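Flagellar pocket-related cytoskeletal protein (Trypanosoma brucei, PDB 6SJQ) is a flagellar pocket collar component whose N-terminal ubiquitin-fold domain, the part in this structure, probably binds partner proteins, while the whole protein probably also binds calcium. Local coordinates at residues P55-M66 and Q88-H99; T40-L48 and M110-R118. All coordinates share one frame; numbering follows the deposited sequence. Where two conformers were deposited one is given.

Contact 1. Residues P55-M66 and Q88-H99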
# COMPACT_ATOMS: atom_id res chain seq x y z
N PRO A 55 6.89 -4.90 19.14
CA PRO A 55 7.33 -3.52 19.36
C PRO A 55 6.79 -2.61 18.28
O PRO A 55 6.57 -3.05 17.14
CB PRO A 55 8.86 -3.61 19.22
CG PRO A 55 9.19 -5.07 19.26
CD PRO A 55 8.00 -5.77 18.72
N SER A 56 6.59 -1.35 18.62
CA SER A 56 6.07 -0.37 17.68
C SER A 56 7.03 -0.19 16.49
O SER A 56 8.24 -0.18 16.65
CB SER A 56 5.86 0.97 18.39
OG SER A 56 4.97 0.81 19.48
N HIS A 57 6.47 -0.04 15.30
CA HIS A 57 7.31 0.17 14.13
C HIS A 57 6.50 0.78 12.98
O HIS A 57 5.26 0.85 13.04
CB HIS A 57 7.97 -1.14 13.70
CG HIS A 57 7.00 -2.22 13.32
ND1 HIS A 57 6.42 -3.04 14.26
CD2 HIS A 57 6.53 -2.62 12.12
CE1 HIS A 57 5.61 -3.90 13.65
NE2 HIS A 57 5.67 -3.66 12.35
N LYS A 58 7.20 1.22 11.93
CA LYS A 58 6.56 1.90 10.81
C LYS A 58 6.60 1.01 9.61
O LYS A 58 7.37 0.04 9.57
CB LYS A 58 7.30 3.21 10.49
CG LYS A 58 7.32 4.23 11.62
CD LYS A 58 5.92 4.74 11.93
CE LYS A 58 5.97 5.88 12.96
NZ LYS A 58 4.67 6.61 13.05
N PHE A 59 5.79 1.33 8.60
CA PHE A 59 5.89 0.63 7.32
C PHE A 59 6.94 1.35 6.47
O PHE A 59 6.93 2.58 6.36
CB PHE A 59 4.52 0.67 6.63
CG PHE A 59 4.48 -0.06 5.31
CD1 PHE A 59 4.92 0.55 4.14
CD2 PHE A 59 3.96 -1.35 5.23
CE1 PHE A 59 4.87 -0.13 2.93
CE2 PHE A 59 3.90 -2.02 4.02
CZ PHE A 59 4.37 -1.41 2.87
N HIS A 60 7.86 0.58 5.88
CA HIS A 60 8.86 1.16 4.99
C HIS A 60 8.76 0.51 3.62
O HIS A 60 8.97 -0.69 3.48
CB HIS A 60 10.25 0.92 5.56
CG HIS A 60 10.45 1.48 6.93
ND1 HIS A 60 10.57 2.83 7.17
CD2 HIS A 60 10.55 0.87 8.14
CE1 HIS A 60 10.73 3.04 8.46
NE2 HIS A 60 10.73 1.86 9.07
N SER A 61 8.46 1.32 2.61
CA SER A 61 8.33 0.81 1.24
C SER A 61 9.69 0.56 0.61
O SER A 61 10.61 1.38 0.72
CB SER A 61 7.58 1.83 0.40
OG SER A 61 8.41 2.97 0.20
N SER A 62 9.85 -0.59 -0.06
CA SER A 62 11.12 -0.93 -0.70
C SER A 62 11.01 -1.06 -2.23
O SER A 62 11.98 -0.82 -2.95
CB SER A 62 11.71 -2.22 -0.12
OG SER A 62 10.83 -3.32 -0.27
N LYS A 63 9.84 -1.50 -2.70
CA LYS A 63 9.54 -1.62 -4.13
C LYS A 63 8.03 -1.52 -4.27
O LYS A 63 7.30 -2.09 -3.45
CB LYS A 63 9.96 -2.97 -4.71
CG LYS A 63 9.53 -3.11 -6.19
CD LYS A 63 9.82 -4.48 -6.78
CE LYS A 63 11.31 -4.73 -6.92
NZ LYS A 63 11.96 -3.89 -7.98
N ILE A 64 7.57 -0.80 -5.28
CA ILE A 64 6.15 -0.72 -5.56
C ILE A 64 5.94 -1.31 -6.94
O ILE A 64 6.64 -0.95 -7.88
CB ILE A 64 5.65 0.74 -5.55
CG1 ILE A 64 5.82 1.34 -4.14
CG2 ILE A 64 4.18 0.80 -5.93
CD1 ILE A 64 5.37 2.79 -4.03
N LYS A 65 4.99 -2.24 -7.05
CA LYS A 65 4.57 -2.73 -8.36
C LYS A 65 3.13 -2.33 -8.67
O LYS A 65 2.32 -2.15 -7.77
CB LYS A 65 4.68 -4.25 -8.42
CG LYS A 65 6.11 -4.76 -8.32
CD LYS A 65 6.17 -6.22 -8.69
CE LYS A 65 7.58 -6.74 -8.56
NZ LYS A 65 7.58 -8.18 -8.98
N MET A 66 2.82 -2.21 -9.96
CA MET A 66 1.47 -1.91 -10.42
C MET A 66 1.01 -3.07 -11.27
O MET A 66 1.78 -3.61 -12.07
CB MET A 66 1.49 -0.64 -11.30
CG MET A 66 0.10 -0.21 -11.86
SD MET A 66 0.15 1.27 -12.97
CE MET A 66 0.93 0.55 -14.40
N GLN A 88 -4.35 -0.99 -9.42
CA GLN A 88 -3.94 -1.72 -8.23
C GLN A 88 -2.42 -1.76 -8.08
O GLN A 88 -1.72 -2.19 -8.99
CB GLN A 88 -4.46 -3.16 -8.29
CG GLN A 88 -4.09 -3.96 -7.04
CD GLN A 88 -4.89 -3.55 -5.84
OE1 GLN A 88 -6.14 -3.67 -5.82
NE2 GLN A 88 -4.20 -3.03 -4.82
N LEU A 89 -1.93 -1.29 -6.94
CA LEU A 89 -0.51 -1.36 -6.59
C LEU A 89 -0.27 -2.36 -5.45
O LEU A 89 -1.15 -2.62 -4.63
CB LEU A 89 0.00 0.02 -6.12
CG LEU A 89 -0.22 1.22 -7.04
CD1 LEU A 89 0.46 2.45 -6.44
CD2 LEU A 89 0.32 0.94 -8.42
N TYR A 90 0.93 -2.93 -5.40
CA TYR A 90 1.34 -3.71 -4.24
C TYR A 90 2.67 -3.16 -3.75
O TYR A 90 3.58 -2.91 -4.54
CB TYR A 90 1.51 -5.18 -4.61
CG TYR A 90 1.89 -6.03 -3.42
CD1 TYR A 90 0.93 -6.54 -2.55
CD2 TYR A 90 3.22 -6.32 -3.16
CE1 TYR A 90 1.29 -7.33 -1.46
CE2 TYR A 90 3.58 -7.11 -2.08
CZ TYR A 90 2.62 -7.61 -1.25
OH TYR A 90 3.01 -8.38 -0.17
N VAL A 91 2.81 -2.99 -2.45
CA VAL A 91 4.02 -2.37 -1.91
C VAL A 91 4.78 -3.36 -1.04
O VAL A 91 4.22 -3.92 -0.08
CB VAL A 91 3.67 -1.11 -1.10
CG1 VAL A 91 4.95 -0.39 -0.66
CG2 VAL A 91 2.82 -0.19 -1.93
N PHE A 92 6.06 -3.59 -1.38
CA PHE A 92 6.92 -4.45 -0.58
C PHE A 92 7.61 -3.64 0.51
O PHE A 92 7.71 -2.39 0.42
CB PHE A 92 8.01 -5.10 -1.44
CG PHE A 92 7.49 -6.10 -2.44
CD1 PHE A 92 7.53 -7.46 -2.16
CD2 PHE A 92 6.97 -5.69 -3.66
CE1 PHE A 92 7.05 -8.39 -3.06
CE2 PHE A 92 6.49 -6.62 -4.58
CZ PHE A 92 6.53 -7.96 -4.28
N GLN A 93 8.09 -4.35 1.53
CA GLN A 93 9.01 -3.78 2.53
C GLN A 93 10.35 -4.53 2.50
O GLN A 93 10.41 -5.67 2.02
CB GLN A 93 8.44 -3.93 3.93
CG GLN A 93 7.11 -3.22 4.18
CD GLN A 93 6.76 -3.19 5.66
OE1 GLN A 93 7.25 -2.34 6.42
NE2 GLN A 93 5.91 -4.13 6.10
N PRO A 94 11.41 -3.92 3.05
CA PRO A 94 12.65 -4.71 3.18
C PRO A 94 12.37 -5.86 4.13
O PRO A 94 11.44 -5.76 4.91
CB PRO A 94 13.62 -3.73 3.85
CG PRO A 94 13.07 -2.36 3.56
CD PRO A 94 11.58 -2.54 3.52
N PRO A 95 13.16 -6.95 4.06
CA PRO A 95 12.97 -8.09 4.97
C PRO A 95 12.88 -7.67 6.45
O PRO A 95 13.66 -6.85 6.91
CB PRO A 95 14.23 -8.94 4.73
CG PRO A 95 14.57 -8.68 3.29
CD PRO A 95 14.21 -7.21 3.06
N ASN A 96 11.92 -8.24 7.17
CA ASN A 96 11.66 -7.88 8.55
C ASN A 96 10.96 -9.03 9.26
O ASN A 96 10.49 -9.96 8.60
CB ASN A 96 10.79 -6.62 8.60
CG ASN A 96 9.42 -6.85 8.02
OD1 ASN A 96 8.48 -7.23 8.74
ND2 ASN A 96 9.29 -6.67 6.70
N GLU A 97 10.84 -8.93 10.59
CA GLU A 97 10.35 -10.03 11.44
C GLU A 97 8.85 -10.28 11.41
O GLU A 97 8.39 -11.37 11.77
CB GLU A 97 10.69 -9.73 12.91
CG GLU A 97 12.13 -9.34 13.22
CD GLU A 97 12.29 -8.91 14.68
OE1 GLU A 97 11.80 -9.63 15.59
OE2 GLU A 97 12.91 -7.85 14.93
N TRP A 98 8.07 -9.27 11.04
CA TRP A 98 6.64 -9.32 11.31
C TRP A 98 5.77 -9.43 10.08
O TRP A 98 4.65 -9.92 10.17
CB TRP A 98 6.21 -8.10 12.13
CG TRP A 98 7.04 -7.95 13.34
CD1 TRP A 98 7.07 -8.78 14.42
CD2 TRP A 98 7.99 -6.92 13.60
NE1 TRP A 98 7.98 -8.32 15.34
CE2 TRP A 98 8.56 -7.18 14.86
CE3 TRP A 98 8.43 -5.79 12.88
CZ2 TRP A 98 9.53 -6.35 15.43
CZ3 TRP A 98 9.38 -4.98 13.45
CH2 TRP A 98 9.93 -5.26 14.71
N HIS A 99 6.29 -8.97 8.94
CA HIS A 99 5.47 -8.87 7.74
C HIS A 99 6.11 -9.61 6.59
O HIS A 99 7.16 -9.19 6.08
CB HIS A 99 5.25 -7.40 7.37
CG HIS A 99 4.82 -6.56 8.53
ND1 HIS A 99 3.57 -6.65 9.09
CD2 HIS A 99 5.49 -5.64 9.27
CE1 HIS A 99 3.48 -5.82 10.12
NE2 HIS A 99 4.63 -5.19 10.24
O HOH W 1 7.86 -2.65 8.85

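Contact 2. Residues T40-L48 and M110-R118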
# COMPACT_ATOMS: atom_id res chain seq x y z
N THR A 40 2.14 6.21 5.18
CA THR A 40 1.34 6.72 6.28
C THR A 40 0.17 5.77 6.56
O THR A 40 -0.05 5.37 7.71
CB THR A 40 0.80 8.12 5.98
OG1 THR A 40 1.91 9.04 5.94
CG2 THR A 40 -0.19 8.57 7.06
N ALA A 41 -0.55 5.38 5.51
CA ALA A 41 -1.73 4.50 5.69
C ALA A 41 -1.34 3.15 6.28
O ALA A 41 -1.99 2.65 7.20
CB ALA A 41 -2.46 4.32 4.37
N PHE A 42 -0.27 2.55 5.77
CA PHE A 42 0.14 1.23 6.25
C PHE A 42 0.75 1.32 7.66
O PHE A 42 0.63 0.37 8.43
CB PHE A 42 1.12 0.58 5.27
CG PHE A 42 0.48 0.15 3.96
CD1 PHE A 42 -0.74 -0.52 3.93
CD2 PHE A 42 1.12 0.40 2.76
CE1 PHE A 42 -1.31 -0.90 2.70
CE2 PHE A 42 0.56 0.00 1.54
CZ PHE A 42 -0.65 -0.64 1.51
N SER A 43 1.40 2.44 7.97
CA SER A 43 1.96 2.62 9.31
C SER A 43 0.82 2.74 10.28
O SER A 43 0.88 2.18 11.38
CB SER A 43 2.87 3.84 9.42
OG SER A 43 4.08 3.65 8.70
N ASN A 44 -0.25 3.43 9.87
CA ASN A 44 -1.44 3.53 10.70
C ASN A 44 -2.09 2.17 10.91
O ASN A 44 -2.54 1.87 12.02
CB ASN A 44 -2.45 4.53 10.15
CG ASN A 44 -2.00 5.96 10.35
OD1 ASN A 44 -1.11 6.23 11.17
ND2 ASN A 44 -2.60 6.89 9.60
N GLU A 45 -2.13 1.35 9.86
CA GLU A 45 -2.66 -0.01 9.97
C GLU A 45 -1.81 -0.86 10.91
O GLU A 45 -2.35 -1.56 11.77
CB GLU A 45 -2.79 -0.65 8.57
CG GLU A 45 -3.36 -2.06 8.58
CD GLU A 45 -4.86 -2.12 8.79
OE1 GLU A 45 -5.50 -1.06 9.00
OE2 GLU A 45 -5.42 -3.24 8.73
N ILE A 46 -0.48 -0.82 10.77
CA ILE A 46 0.40 -1.50 11.72
C ILE A 46 0.12 -1.10 13.17
O ILE A 46 -0.00 -1.98 14.04
CB ILE A 46 1.89 -1.27 11.41
CG1 ILE A 46 2.27 -1.99 10.11
CG2 ILE A 46 2.78 -1.75 12.59
CD1 ILE A 46 3.68 -1.59 9.60
N SER A 47 0.00 0.20 13.44
CA SER A 47 -0.23 0.67 14.81
C SER A 47 -1.53 0.11 15.38
O SER A 47 -1.58 -0.30 16.55
CB SER A 47 -0.27 2.20 14.86
OG SER A 47 0.07 2.63 16.16
N LEU A 48 -2.56 0.11 14.55
CA LEU A 48 -3.88 -0.39 14.93
C LEU A 48 -3.85 -1.89 15.21
O LEU A 48 -4.44 -2.36 16.19
CB LEU A 48 -4.86 -0.13 13.79
CG LEU A 48 -6.22 -0.80 14.02
CD1 LEU A 48 -6.91 -0.19 15.24
CD2 LEU A 48 -7.07 -0.67 12.79
N MET A 110 -10.57 -0.75 0.91
CA MET A 110 -11.30 0.01 1.93
C MET A 110 -10.62 1.35 2.19
O MET A 110 -9.44 1.53 1.88
CB MET A 110 -11.49 -0.79 3.25
CG MET A 110 -10.39 -0.76 4.32
SD MET A 110 -10.83 -1.81 5.78
CE MET A 110 -10.93 -3.40 4.97
N LYS A 111 -11.37 2.29 2.76
CA LYS A 111 -10.77 3.53 3.24
C LYS A 111 -9.69 3.23 4.25
O LYS A 111 -9.86 2.37 5.14
CB LYS A 111 -11.83 4.44 3.87
CG LYS A 111 -12.84 4.97 2.86
CD LYS A 111 -12.13 5.42 1.58
CE LYS A 111 -13.09 6.04 0.57
NZ LYS A 111 -12.33 6.56 -0.61
N PRO A 112 -8.55 3.94 4.14
CA PRO A 112 -7.42 3.77 5.05
C PRO A 112 -7.76 4.26 6.45
O PRO A 112 -8.72 5.03 6.61
CB PRO A 112 -6.33 4.65 4.41
CG PRO A 112 -7.08 5.66 3.61
CD PRO A 112 -8.29 4.95 3.10
N PRO A 113 -6.99 3.83 7.46
CA PRO A 113 -7.23 4.23 8.84
C PRO A 113 -7.32 5.75 8.98
O PRO A 113 -6.65 6.49 8.24
CB PRO A 113 -6.01 3.68 9.57
CG PRO A 113 -5.65 2.43 8.75
CD PRO A 113 -5.85 2.89 7.34
N SER A 114 -8.14 6.22 9.91
CA SER A 114 -8.40 7.65 10.02
C SER A 114 -7.33 8.37 10.84
O SER A 114 -7.21 9.59 10.77
CB SER A 114 -9.75 7.90 10.67
OG SER A 114 -9.69 7.50 12.02
N SER A 115 -6.55 7.61 11.61
CA SER A 115 -5.53 8.20 12.45
C SER A 115 -4.54 7.13 12.82
O SER A 115 -4.72 5.97 12.46
CB SER A 115 -6.17 8.71 13.73
OG SER A 115 -6.39 7.61 14.62
N GLY A 116 -3.51 7.53 13.57
CA GLY A 116 -2.61 6.60 14.23
C GLY A 116 -3.06 6.36 15.67
O GLY A 116 -4.22 6.63 16.01
N GLN A 117 -2.16 5.87 16.52
CA GLN A 117 -2.50 5.61 17.93
C GLN A 117 -1.84 6.63 18.86
O GLN A 117 -0.63 6.84 18.79
CB GLN A 117 -2.08 4.19 18.33
CG GLN A 117 -2.65 3.07 17.45
CD GLN A 117 -4.11 2.81 17.71
OE1 GLN A 117 -4.51 2.54 18.84
NE2 GLN A 117 -4.93 2.90 16.66
N ARG A 118 -2.64 7.26 19.73
CA ARG A 118 -2.16 8.32 20.63
C ARG A 118 -1.08 7.85 21.60
O ARG A 118 -1.04 6.68 21.98
CB ARG A 118 -3.33 8.94 21.42
CG ARG A 118 -4.24 9.84 20.58
CD ARG A 118 -5.47 10.34 21.34
NE ARG A 118 -6.30 9.26 21.89
CZ ARG A 118 -7.58 9.06 21.58
NH1 ARG A 118 -8.25 8.06 22.14
NH2 ARG A 118 -8.21 9.85 20.72
O HOH W 2 -3.78 3.56 13.90
O HOH W 3 -4.17 6.41 7.21

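Contact 1. Residues P55-M66 and Q88-H99
The imidazole of H57 lies flat on the six-membered ring of W98 and meets H99 rim to rim, just beyond an antiparallel strand pair, 63-66 with 88-92, in the sheet of a ubiquitin fold. In the stack the planes are 21° apart and W98 CE3 sits over the middle of the imidazole, 3.5 Å from H57 CE1. H57 NE2 and H99 NE2 share a nearly straight hydrogen bond of 2.8 Å. P55 CD leans on W98 CZ2 at 3.7 Å. Nearer the strands, the extended side chain of Q93 runs across F59: its CG lies over the ring face toward the rim, the amide is stacked on the ring at 16°, and OE1 accepts from H60 N at 3.0 Å. A water donates to K58 O. V91 CG1 meets the edge of F59 at CE1, 3.6 Å away. Along the strands K65 and Y90 bond to each other through both N-H and C=O, and on the I64–V91 face M66 CB is pressed against L89 CD2 at 3.5 Å. Further out, backbone and amide groups hold the aromatic cluster. H57 ND1 donates to P55 O in the ring plane. N96 OD1 takes the N-H groups of W98 and H99 in an Asx motif, both from the same face of its amide, while N96 ND2 donates to P94 O at 2.9 Å.

Contact 2. Residues T40-L48 and M110-R118
N44 turns its CG beside the backbone N, opposite the carbonyl carbon (chi1 -73°), which brings CG under the carbonyl of S115, and a small chi2 of -18° turns the face of the amide to it. S115 O stands over the amide plane almost directly above N44 CG, 3.4 Å away, and OD1 reaches G116 CA, also at 3.4 Å. E45 takes the other course: its CG extends away from the backbone N and the chain then bends (chi2 76°), bringing OE1 to within 3.5 Å of P113 CG. The P113 ring thus fits against two neighbouring helix residues, since its CB also touches N44 CB at 3.7 Å, while its CD faces the carbonyl oxygen of A41. One residue back, P112 CB packs on A41 CB, 3.9 Å apart. In the ubiquitin fold the long helix 31-49 crosses one face of the sheet, and here the irregular chain that follows the last strand returns along that helix's flank. M110 bonds by its backbone to strand 17-25, where F21 also receives P113 and E45; the other carboxylate oxygen of E45, OE2, pairs with R49. Polar groups meet across the contact through water. One molecule donates to N44 O at 2.8 Å and to S115 O, and accepts from Q117 NE2 at 3.1 Å. N44 O thereby carries this water as well as its helical bond from L48 N. Q117 brings its amide nitrogen alongside L48 CD1, and its CG rests near S47 CB. A second water accepts from N44 ND2 at 2.9 Å and donates to P113 O.

In the fold
The two contacts have centres about 14 Å apart and meet on helix 31-49. Contact 1 joins two neighbouring strands of the five-stranded mixed sheet and the loops next to them; contact 2 lays the C-terminal chain along the helix. Both segments of contact 1 fall between 40-48 and 110-118 in the sequence, and helix 31-49 directly precedes strand 63-68 among the regular elements. The loop at 57-59 couples the two: S43 OG probably hydrogen-bonds F59 N, F42 packs on the F59 ring, and I46 CG2 touches H57 NE2. One helix of the ubiquitin fold therefore touches both the loop of contact 1 and the C-terminal chain of contact 2.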